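Minor fimbrium tip subunit Mfa3 (PDB 5NF4) forms part of the tip of the minor fimbriae of Porphyromonas gingivalis, surface pili that mediate biofilm formation and adhesion to host cells and other bacteria. Local coordinates at residues Asn80-Ser90 against Phe102-Arg111; Asn272-Leu280 against Val287-His295. One frame throughout, in Å; residues are numbered along the deposited sequence.

Interaction 1 of 2, residues Asn80-Ser90 against Phe102-Arg111; sequences NTGEKVAEHFS and FTVKLKPGQR
His-88 and Phe-102 lie ring on ring where two antiparallel strands face each other without pairing. Strand 84-90 bonds to strand 71-78 and strand 102-106 packs against strand 41-49, so the contact joins the borders of two separate strand pairings, consistent with the beta-sandwich of fimbrillin N-terminal domains. The strand axes approach to 7.0 Å at 164°, wider than a bonded pair.

The aromatic contact is a face-to-face stack, with ring centroids of His-88 and Phe-102 3.9 Å apart and planes only 5° from parallel. The two side chains run in opposite directions, and His-88 can lay its imidazole over the phenyl because CG is anti to the backbone N (chi1 -176°). Ser-90 OG lies in plane at the imidazole edge.

Apolar packing continues along the strand. Ala-86 CB touches two neighbours, 4.0 Å from Leu-106 CB and 4.1 Å from Val-104 CG2. Val-85 and Ala-86 form a classic beta bulge opposite Val-76, and both direct their side chains toward 102-111.

Two waters bridge the backbones near Val-85, close to where the strands come nearest (Ala-86 CA to Leu-106 CA 6.1 Å). Val-85 O accepts from both: the first, 2.7 Å from this oxygen, also accepts from Lys-107 N, while the second donates to Lys-105 O as well, at 2.6 Å.

The polar group at the far end is Arg-111, whose salt bridge with Asp-78 uses NH1. Its guanidinium has Pro-108 O and Gly-109 CA over one face and Val-85 CG2 over the opposite one, the Val-85 and Arg-111 side chains crossing at about a right angle. NE and NH2 both donate to a single acceptor from the same face of its carbonyl plane, fixing the group's rotation: Lys-107 O, 2.9 Å from Arg-111 NE.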
loop_
_atom_site.group_PDB
_atom_site.type_symbol
_atom_site.label_atom_id
_atom_site.label_comp_id
_atom_site.label_asym_id
_atom_site.label_seq_id
_atom_site.Cartn_x
_atom_site.Cartn_y
_atom_site.Cartn_z
ATOM N N ASN A 80 15.157 1.189 23.781
ATOM C CA ASN A 80 14.976 0.599 25.100
ATOM C C ASN A 80 14.107 1.436 26.015
ATOM O O ASN A 80 13.195 0.901 26.644
ATOM C CB ASN A 80 16.340 0.356 25.747
ATOM C CG ASN A 80 17.182 -0.591 24.930
ATOM O OD1 ASN A 80 16.686 -1.626 24.493
ATOM N ND2 ASN A 80 18.442 -0.237 24.688
ATOM N N THR A 81 14.357 2.739 26.064
ATOM C CA THR A 81 13.630 3.600 27.002
ATOM C C THR A 81 12.337 4.132 26.357
ATOM O O THR A 81 11.410 4.520 27.060
ATOM C CB THR A 81 14.426 4.776 27.450
ATOM O OG1 THR A 81 14.580 5.705 26.373
ATOM C CG2 THR A 81 15.825 4.348 27.986
ATOM N N GLY A 82 12.305 4.173 25.032
ATOM C CA GLY A 82 11.154 4.734 24.319
ATOM C C GLY A 82 11.136 6.253 24.225
ATOM O O GLY A 82 10.201 6.850 23.661
ATOM N N GLU A 83 12.172 6.894 24.754
ATOM C CA GLU A 83 12.297 8.337 24.695
ATOM C C GLU A 83 12.403 8.838 23.249
ATOM O O GLU A 83 13.133 8.268 22.451
ATOM C CB GLU A 83 13.530 8.784 25.476
ATOM C CG GLU A 83 13.694 10.298 25.511
ATOM C CD GLU A 83 15.028 10.778 26.104
ATOM O OE1 GLU A 83 16.010 10.007 26.167
ATOM O OE2 GLU A 83 15.068 11.958 26.497
ATOM N N LYS A 84 11.706 9.922 22.924
ATOM C CA LYS A 84 11.908 10.571 21.621
ATOM C C LYS A 84 13.265 11.215 21.604
ATOM O O LYS A 84 13.567 12.024 22.476
ATOM C CB LYS A 84 10.825 11.619 21.344
ATOM C CG LYS A 84 10.922 12.244 19.968
ATOM C CD LYS A 84 9.537 12.422 19.299
ATOM C CE LYS A 84 8.624 13.355 20.078
ATOM N NZ LYS A 84 7.518 14.008 19.261
ATOM N N VAL A 85 14.104 10.849 20.637
ATOM C CA VAL A 85 15.462 11.423 20.581
ATOM C C VAL A 85 15.748 12.271 19.339
ATOM O O VAL A 85 16.783 12.935 19.271
ATOM C CB VAL A 85 16.524 10.325 20.695
ATOM C CG1 VAL A 85 16.406 9.626 22.048
ATOM C CG2 VAL A 85 16.435 9.332 19.554
ATOM N N ALA A 86 14.831 12.304 18.379
ATOM C CA ALA A 86 14.977 13.200 17.229
ATOM C C ALA A 86 13.682 13.183 16.441
ATOM O O ALA A 86 12.950 12.218 16.510
ATOM C CB ALA A 86 16.138 12.781 16.321
ATOM N N GLU A 87 13.413 14.247 15.705
ATOM C CA GLU A 87 12.297 14.229 14.772
ATOM C C GLU A 87 12.543 15.271 13.714
ATOM O O GLU A 87 13.327 16.225 13.898
ATOM C CB GLU A 87 10.963 14.446 15.496
ATOM C CG GLU A 87 10.734 15.801 16.072
ATOM C CD GLU A 87 9.423 15.895 16.864
ATOM O OE1 GLU A 87 8.666 14.898 16.914
ATOM O OE2 GLU A 87 9.143 16.970 17.430
ATOM N N HIS A 88 11.909 15.080 12.568
ATOM C CA HIS A 88 12.125 15.955 11.441
ATOM C C HIS A 88 10.883 15.974 10.577
ATOM O O HIS A 88 10.241 14.950 10.414
ATOM C CB HIS A 88 13.314 15.492 10.596
ATOM C CG HIS A 88 13.635 16.425 9.486
ATOM N ND1 HIS A 88 14.606 17.398 9.595
ATOM C CD2 HIS A 88 13.084 16.579 8.262
ATOM C CE1 HIS A 88 14.659 18.088 8.472
ATOM N NE2 HIS A 88 13.729 17.625 7.656
ATOM N N PHE A 89 10.577 17.137 10.013
ATOM C CA PHE A 89 9.442 17.212 9.093
ATOM C C PHE A 89 9.868 17.863 7.777
ATOM O O PHE A 89 10.562 18.899 7.760
ATOM C CB PHE A 89 8.278 17.972 9.736
ATOM C CG PHE A 89 7.085 18.058 8.855
ATOM C CD1 PHE A 89 6.248 16.981 8.729
ATOM C CD2 PHE A 89 6.827 19.217 8.135
ATOM C CE1 PHE A 89 5.102 17.053 7.892
ATOM C CE2 PHE A 89 5.708 19.304 7.299
ATOM C CZ PHE A 89 4.867 18.218 7.172
ATOM N N SER A 90 9.506 17.228 6.661
ATOM C CA SER A 90 9.817 17.785 5.333
ATOM C C SER A 90 8.533 17.971 4.563
ATOM O O SER A 90 7.616 17.193 4.718
ATOM C CB SER A 90 10.731 16.864 4.525
ATOM O OG SER A 90 11.824 16.391 5.278
ATOM N N PHE A 102 18.088 15.015 3.866
ATOM C CA PHE A 102 18.294 16.013 4.916
ATOM C C PHE A 102 19.224 15.486 6.010
ATOM O O PHE A 102 19.380 14.280 6.171
ATOM C CB PHE A 102 16.949 16.429 5.527
ATOM C CG PHE A 102 16.158 15.299 6.132
ATOM C CD1 PHE A 102 16.341 14.897 7.459
ATOM C CD2 PHE A 102 15.193 14.639 5.385
ATOM C CE1 PHE A 102 15.595 13.858 8.019
ATOM C CE2 PHE A 102 14.455 13.605 5.929
ATOM C CZ PHE A 102 14.637 13.214 7.255
ATOM N N THR A 103 19.799 16.404 6.770
ATOM C CA THR A 103 20.690 16.048 7.869
ATOM C C THR A 103 20.002 16.212 9.225
ATOM O O THR A 103 19.313 17.188 9.436
ATOM C CB THR A 103 21.915 16.908 7.791
ATOM O OG1 THR A 103 22.525 16.705 6.510
ATOM C CG2 THR A 103 22.897 16.540 8.896
ATOM N N VAL A 104 20.185 15.253 10.131
ATOM C CA VAL A 104 19.634 15.326 11.483
ATOM C C VAL A 104 20.772 15.119 12.504
ATOM O O VAL A 104 21.702 14.353 12.257
ATOM C CB VAL A 104 18.527 14.281 11.730
ATOM C CG1 VAL A 104 19.084 12.874 11.688
ATOM C CG2 VAL A 104 17.867 14.517 13.065
ATOM N N LYS A 105 20.688 15.817 13.629
ATOM C CA LYS A 105 21.650 15.656 14.737
ATOM C C LYS A 105 20.968 14.897 15.879
ATOM O O LYS A 105 19.823 15.183 16.205
ATOM C CB LYS A 105 22.129 17.015 15.207
ATOM C CG LYS A 105 23.067 16.991 16.399
ATOM C CD LYS A 105 23.427 18.427 16.780
ATOM C CE LYS A 105 23.729 18.568 18.257
ATOM N NZ LYS A 105 24.157 19.957 18.605
ATOM N N LEU A 106 21.631 13.907 16.461
ATOM C CA LEU A 106 21.051 13.184 17.592
ATOM C C LEU A 106 22.126 12.503 18.405
ATOM O O LEU A 106 23.256 12.437 17.991
ATOM C CB LEU A 106 20.003 12.143 17.147
ATOM C CG LEU A 106 20.494 10.853 16.490
ATOM C CD1 LEU A 106 19.421 9.765 16.477
ATOM C CD2 LEU A 106 21.018 11.137 15.071
ATOM N N LYS A 107 21.752 11.961 19.552
ATOM C CA LYS A 107 22.686 11.201 20.363
ATOM C C LYS A 107 22.768 9.763 19.868
ATOM O O LYS A 107 21.773 9.204 19.391
ATOM C CB LYS A 107 22.255 11.225 21.828
ATOM C CG LYS A 107 22.262 12.650 22.425
ATOM C CD LYS A 107 23.699 13.220 22.468
ATOM C CE LYS A 107 23.789 14.555 23.200
ATOM N NZ LYS A 107 25.214 15.035 23.264
ATOM N N PRO A 108 23.953 9.165 19.959
ATOM C CA PRO A 108 24.113 7.764 19.542
ATOM C C PRO A 108 23.412 6.770 20.439
ATOM O O PRO A 108 23.049 7.094 21.564
ATOM C CB PRO A 108 25.620 7.546 19.622
ATOM C CG PRO A 108 26.048 8.462 20.748
ATOM C CD PRO A 108 25.174 9.695 20.608
ATOM N N GLY A 109 23.211 5.564 19.923
ATOM C CA GLY A 109 22.638 4.481 20.700
ATOM C C GLY A 109 21.787 3.587 19.820
ATOM O O GLY A 109 22.024 3.510 18.621
ATOM N N GLN A 110 20.840 2.882 20.430
ATOM C CA GLN A 110 19.925 1.998 19.713
ATOM C C GLN A 110 18.670 2.788 19.446
ATOM O O GLN A 110 18.090 3.343 20.384
ATOM C CB GLN A 110 19.587 0.747 20.529
ATOM C CG GLN A 110 20.808 -0.078 20.883
ATOM C CD GLN A 110 21.704 -0.279 19.678
ATOM O OE1 GLN A 110 22.849 0.239 19.618
ATOM N NE2 GLN A 110 21.178 -0.997 18.686
ATOM N N ARG A 111 18.291 2.893 18.180
ATOM C CA ARG A 111 17.171 3.764 17.812
ATOM C C ARG A 111 16.169 3.082 16.913
ATOM O O ARG A 111 16.513 2.291 16.029
ATOM C CB ARG A 111 17.693 5.045 17.124
ATOM C CG ARG A 111 18.170 6.148 18.085
ATOM C CD ARG A 111 19.601 5.940 18.630
ATOM N NE ARG A 111 19.894 7.011 19.560
ATOM C CZ ARG A 111 19.554 7.006 20.842
ATOM N NH1 ARG A 111 18.949 5.957 21.396
ATOM N NH2 ARG A 111 19.851 8.045 21.586
HETATM O O HOH W 1 19.106 12.930 20.706
HETATM O O HOH W 2 17.867 15.288 17.982
#

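Interaction 2 of 2, residues Asn272-Leu280 against Val287-His295; sequences NKPINFFRL and VYDVPIITH
Phe-278 and Val-290 form the apolar centre of an antiparallel beta hairpin, strands 277-282 and 287-291. Val-290 sets its CB over the phenyl face in a CH-pi contact, 3.7 Å from the Phe-278 centroid and 15° off the ring normal. Its CG1, anti to the backbone N (chi1 -178°), comes within 3.5 Å of Phe-278 CZ. Ile-292 meets the same ring at its edge through CG1, and Tyr-328 adds an edge-to-face partner from strand 324-332. Leu-280 and Tyr-288 occupy the same sheet face, where Ile-337 touches both of them and Val-290.

The register is set by two antiparallel hydrogen-bonded pairs, Phe-278 with Val-290 and Leu-280 with Tyr-288. Val-290 N reaches Phe-278 O at 2.8 Å, and Leu-280 N reaches Tyr-288 O at 2.7 Å. One further bond, Ile-292 N to Asn-276 O, extends the pairing past Pro-291, which faces Phe-277 in a non-hydrogen-bonded pair.

The other face carries Phe-277, which is buried, and the partly exposed pair Arg-279 and Asp-289. Val-287 CG1 packs 3.4 Å from Arg-279 CG, its side chain crossing that of the arginine at a slant. Phe-277 CE2 lies over one face of the guanidinium, offset toward its rim. A salt bridge joins the arginine to Asp-289, which also receives a bond from water at OD2, 2.8 Å from the water oxygen. The second arginine bond, NH2 to OD2, is weak; the shorter one is bent (133° at the hydrogen) and runs from Arg-279 NE to the syn lone pair of Asp-289 OD1, 2.9 Å away.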
loop_
_atom_site.group_PDB
_atom_site.type_symbol
_atom_site.label_atom_id
_atom_site.label_comp_id
_atom_site.label_asym_id
_atom_site.label_seq_id
_atom_site.Cartn_x
_atom_site.Cartn_y
_atom_site.Cartn_z
ATOM N N ASN A 272 -19.305 -12.249 0.155
ATOM C CA ASN A 272 -17.939 -12.767 0.169
ATOM C C ASN A 272 -16.942 -11.835 0.856
ATOM O O ASN A 272 -15.739 -11.907 0.580
ATOM C CB ASN A 272 -17.462 -13.085 -1.260
ATOM C CG ASN A 272 -17.933 -14.456 -1.744
ATOM O OD1 ASN A 272 -17.721 -15.472 -1.074
ATOM N ND2 ASN A 272 -18.611 -14.486 -2.887
ATOM N N LYS A 273 -17.418 -10.964 1.744
ATOM C CA LYS A 273 -16.485 -10.114 2.469
ATOM C C LYS A 273 -15.665 -11.020 3.377
ATOM O O LYS A 273 -16.207 -11.969 3.949
ATOM C CB LYS A 273 -17.206 -9.044 3.294
ATOM C CG LYS A 273 -17.790 -7.882 2.478
ATOM C CD LYS A 273 -18.846 -7.146 3.282
ATOM C CE LYS A 273 -19.350 -5.888 2.607
ATOM N NZ LYS A 273 -20.437 -5.279 3.458
ATOM N N PRO A 274 -14.378 -10.716 3.550
ATOM C CA PRO A 274 -13.645 -9.530 3.108
ATOM C C PRO A 274 -12.871 -9.701 1.801
ATOM O O PRO A 274 -11.991 -8.898 1.509
ATOM C CB PRO A 274 -12.654 -9.288 4.271
ATOM C CG PRO A 274 -12.310 -10.731 4.712
ATOM C CD PRO A 274 -13.598 -11.527 4.518
ATOM N N ILE A 275 -13.181 -10.733 1.028
ATOM C CA ILE A 275 -12.456 -10.951 -0.212
ATOM C C ILE A 275 -12.699 -9.787 -1.179
ATOM O O ILE A 275 -13.836 -9.436 -1.474
ATOM C CB ILE A 275 -12.847 -12.300 -0.891
ATOM C CG1 ILE A 275 -12.434 -13.459 0.016
ATOM C CG2 ILE A 275 -12.206 -12.434 -2.296
ATOM C CD1 ILE A 275 -12.927 -14.848 -0.424
ATOM N N ASN A 276 -11.613 -9.201 -1.673
ATOM C CA ASN A 276 -11.686 -8.199 -2.728
ATOM C C ASN A 276 -11.905 -8.856 -4.079
ATOM O O ASN A 276 -11.294 -9.872 -4.382
ATOM C CB ASN A 276 -10.394 -7.379 -2.792
ATOM C CG ASN A 276 -10.179 -6.497 -1.585
ATOM O OD1 ASN A 276 -10.530 -6.824 -0.425
ATOM N ND2 ASN A 276 -9.613 -5.364 -1.850
ATOM N N PHE A 277 -12.788 -8.300 -4.903
ATOM C CA PHE A 277 -12.927 -8.816 -6.251
ATOM C C PHE A 277 -13.287 -7.690 -7.180
ATOM O O PHE A 277 -13.757 -6.642 -6.725
ATOM C CB PHE A 277 -14.004 -9.921 -6.319
ATOM C CG PHE A 277 -15.415 -9.445 -6.031
ATOM C CD1 PHE A 277 -15.869 -9.318 -4.719
ATOM C CD2 PHE A 277 -16.319 -9.189 -7.072
ATOM C CE1 PHE A 277 -17.186 -8.913 -4.443
ATOM C CE2 PHE A 277 -17.601 -8.795 -6.799
ATOM C CZ PHE A 277 -18.052 -8.669 -5.493
ATOM N N PHE A 278 -13.062 -7.895 -8.476
ATOM C CA PHE A 278 -13.557 -6.929 -9.434
ATOM C C PHE A 278 -14.621 -7.596 -10.283
ATOM O O PHE A 278 -14.599 -8.804 -10.533
ATOM C CB PHE A 278 -12.443 -6.276 -10.282
ATOM C CG PHE A 278 -11.634 -7.204 -11.150
ATOM C CD1 PHE A 278 -11.972 -7.406 -12.473
ATOM C CD2 PHE A 278 -10.466 -7.787 -10.674
ATOM C CE1 PHE A 278 -11.189 -8.220 -13.303
ATOM C CE2 PHE A 278 -9.688 -8.606 -11.503
ATOM C CZ PHE A 278 -10.044 -8.815 -12.807
ATOM N N ARG A 279 -15.607 -6.781 -10.602
ATOM C CA ARG A 279 -16.769 -7.193 -11.376
ATOM C C ARG A 279 -16.743 -6.589 -12.767
ATOM O O ARG A 279 -16.720 -5.368 -12.918
ATOM C CB ARG A 279 -18.019 -6.777 -10.624
ATOM C CG ARG A 279 -19.281 -6.904 -11.425
ATOM C CD ARG A 279 -20.482 -6.663 -10.539
ATOM N NE ARG A 279 -20.681 -7.760 -9.599
ATOM C CZ ARG A 279 -21.086 -7.623 -8.337
ATOM N NH1 ARG A 279 -21.317 -6.419 -7.821
ATOM N NH2 ARG A 279 -21.249 -8.709 -7.584
ATOM N N LEU A 280 -16.753 -7.448 -13.788
ATOM C CA LEU A 280 -16.801 -7.000 -15.168
ATOM C C LEU A 280 -18.190 -7.161 -15.655
ATOM O O LEU A 280 -18.724 -8.261 -15.604
ATOM C CB LEU A 280 -15.881 -7.822 -16.061
ATOM C CG LEU A 280 -14.423 -7.965 -15.666
ATOM C CD1 LEU A 280 -13.847 -9.038 -16.550
ATOM C CD2 LEU A 280 -13.707 -6.660 -15.869
ATOM N N VAL A 287 -22.298 -10.410 -16.263
ATOM C CA VAL A 287 -21.451 -9.976 -15.177
ATOM C C VAL A 287 -20.497 -11.099 -14.797
ATOM O O VAL A 287 -20.883 -12.256 -14.732
ATOM C CB VAL A 287 -22.314 -9.547 -13.962
ATOM C CG1 VAL A 287 -21.441 -9.057 -12.824
ATOM C CG2 VAL A 287 -23.294 -8.456 -14.367
ATOM N N TYR A 288 -19.239 -10.748 -14.547
ATOM C CA TYR A 288 -18.211 -11.702 -14.182
ATOM C C TYR A 288 -17.520 -11.183 -12.960
ATOM O O TYR A 288 -17.066 -10.037 -12.955
ATOM C CB TYR A 288 -17.191 -11.881 -15.302
ATOM C CG TYR A 288 -17.774 -12.397 -16.596
ATOM C CD1 TYR A 288 -18.284 -11.521 -17.553
ATOM C CD2 TYR A 288 -17.793 -13.757 -16.876
ATOM C CE1 TYR A 288 -18.811 -11.991 -18.754
ATOM C CE2 TYR A 288 -18.302 -14.230 -18.065
ATOM C CZ TYR A 288 -18.818 -13.345 -18.999
ATOM O OH TYR A 288 -19.308 -13.831 -20.166
ATOM N N ASP A 289 -17.434 -12.013 -11.929
ATOM C CA ASP A 289 -16.715 -11.638 -10.716
ATOM C C ASP A 289 -15.379 -12.356 -10.667
ATOM O O ASP A 289 -15.289 -13.565 -10.867
ATOM C CB ASP A 289 -17.530 -11.961 -9.478
ATOM C CG ASP A 289 -18.766 -11.082 -9.333
ATOM O OD1 ASP A 289 -18.778 -9.949 -9.850
ATOM O OD2 ASP A 289 -19.717 -11.520 -8.661
ATOM N N VAL A 290 -14.331 -11.581 -10.436
ATOM C CA VAL A 290 -12.976 -12.088 -10.459
ATOM C C VAL A 290 -12.367 -11.810 -9.096
ATOM O O VAL A 290 -11.993 -10.689 -8.802
ATOM C CB VAL A 290 -12.145 -11.437 -11.538
ATOM C CG1 VAL A 290 -10.710 -12.028 -11.591
ATOM C CG2 VAL A 290 -12.856 -11.585 -12.905
ATOM N N PRO A 291 -12.305 -12.827 -8.245
ATOM C CA PRO A 291 -11.667 -12.636 -6.930
ATOM C C PRO A 291 -10.197 -12.298 -7.103
ATOM O O PRO A 291 -9.539 -12.838 -7.992
ATOM C CB PRO A 291 -11.864 -13.995 -6.238
ATOM C CG PRO A 291 -12.976 -14.650 -6.976
ATOM C CD PRO A 291 -12.800 -14.200 -8.414
ATOM N N ILE A 292 -9.699 -11.418 -6.246
ATOM C CA ILE A 292 -8.303 -10.995 -6.252
ATOM C C ILE A 292 -7.544 -11.835 -5.225
ATOM O O ILE A 292 -8.036 -12.037 -4.117
ATOM C CB ILE A 292 -8.225 -9.493 -5.947
ATOM C CG1 ILE A 292 -8.905 -8.704 -7.071
ATOM C CG2 ILE A 292 -6.780 -9.044 -5.779
ATOM C CD1 ILE A 292 -9.226 -7.279 -6.680
ATOM N N ILE A 293 -6.404 -12.391 -5.628
ATOM C CA ILE A 293 -5.593 -13.237 -4.751
ATOM C C ILE A 293 -4.150 -12.787 -4.770
ATOM O O ILE A 293 -3.744 -12.043 -5.662
ATOM C CB ILE A 293 -5.647 -14.706 -5.164
ATOM C CG1 ILE A 293 -4.860 -14.954 -6.474
ATOM C CG2 ILE A 293 -7.078 -15.125 -5.366
ATOM C CD1 ILE A 293 -4.955 -16.378 -7.000
ATOM N N THR A 294 -3.394 -13.256 -3.780
ATOM C CA THR A 294 -1.947 -13.149 -3.782
ATOM C C THR A 294 -1.381 -14.537 -3.974
ATOM O O THR A 294 -1.478 -15.392 -3.088
ATOM C CB THR A 294 -1.412 -12.533 -2.462
ATOM O OG1 THR A 294 -1.911 -11.193 -2.331
ATOM C CG2 THR A 294 0.079 -12.525 -2.465
ATOM N N HIS A 295 -0.776 -14.761 -5.135
ATOM C CA HIS A 295 -0.186 -16.051 -5.454
ATOM C C HIS A 295 1.040 -15.902 -6.314
ATOM O O HIS A 295 0.967 -15.330 -7.398
ATOM C CB HIS A 295 -1.217 -16.926 -6.177
ATOM C CG HIS A 295 -0.741 -18.318 -6.414
ATOM N ND1 HIS A 295 -0.702 -19.269 -5.418
ATOM C CD2 HIS A 295 -0.263 -18.915 -7.529
ATOM C CE1 HIS A 295 -0.216 -20.394 -5.913
ATOM N NE2 HIS A 295 0.053 -20.206 -7.191
HETATM O O HOH W 3 -9.101 -10.494 -1.977
HETATM O O HOH W 4 -22.330 -10.774 -9.434
#

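How the interactions relate
The two contacts lie on opposite sides of the chain's centre, their centres 43 Å apart and their nearest atoms about 29 Å apart, so neither touches the other. Interaction 1 closes at residue 111, well before interaction 2 opens at 272. Strand pairing nevertheless connects them: strand 41-49, next to 99-106, pairs with the long strand 180-205, which leads through 248-254, 238-242 and 210-216 to the hairpin of interaction 2. Their modes differ. Residues 80-90 and 102-111 meet through side chains and water across strands that are not bonded to each other, whereas 272-280 and 287-295 are directly bonded neighbours. The elongated tip subunit thus uses both kinds of strand contact, in well-separated regions.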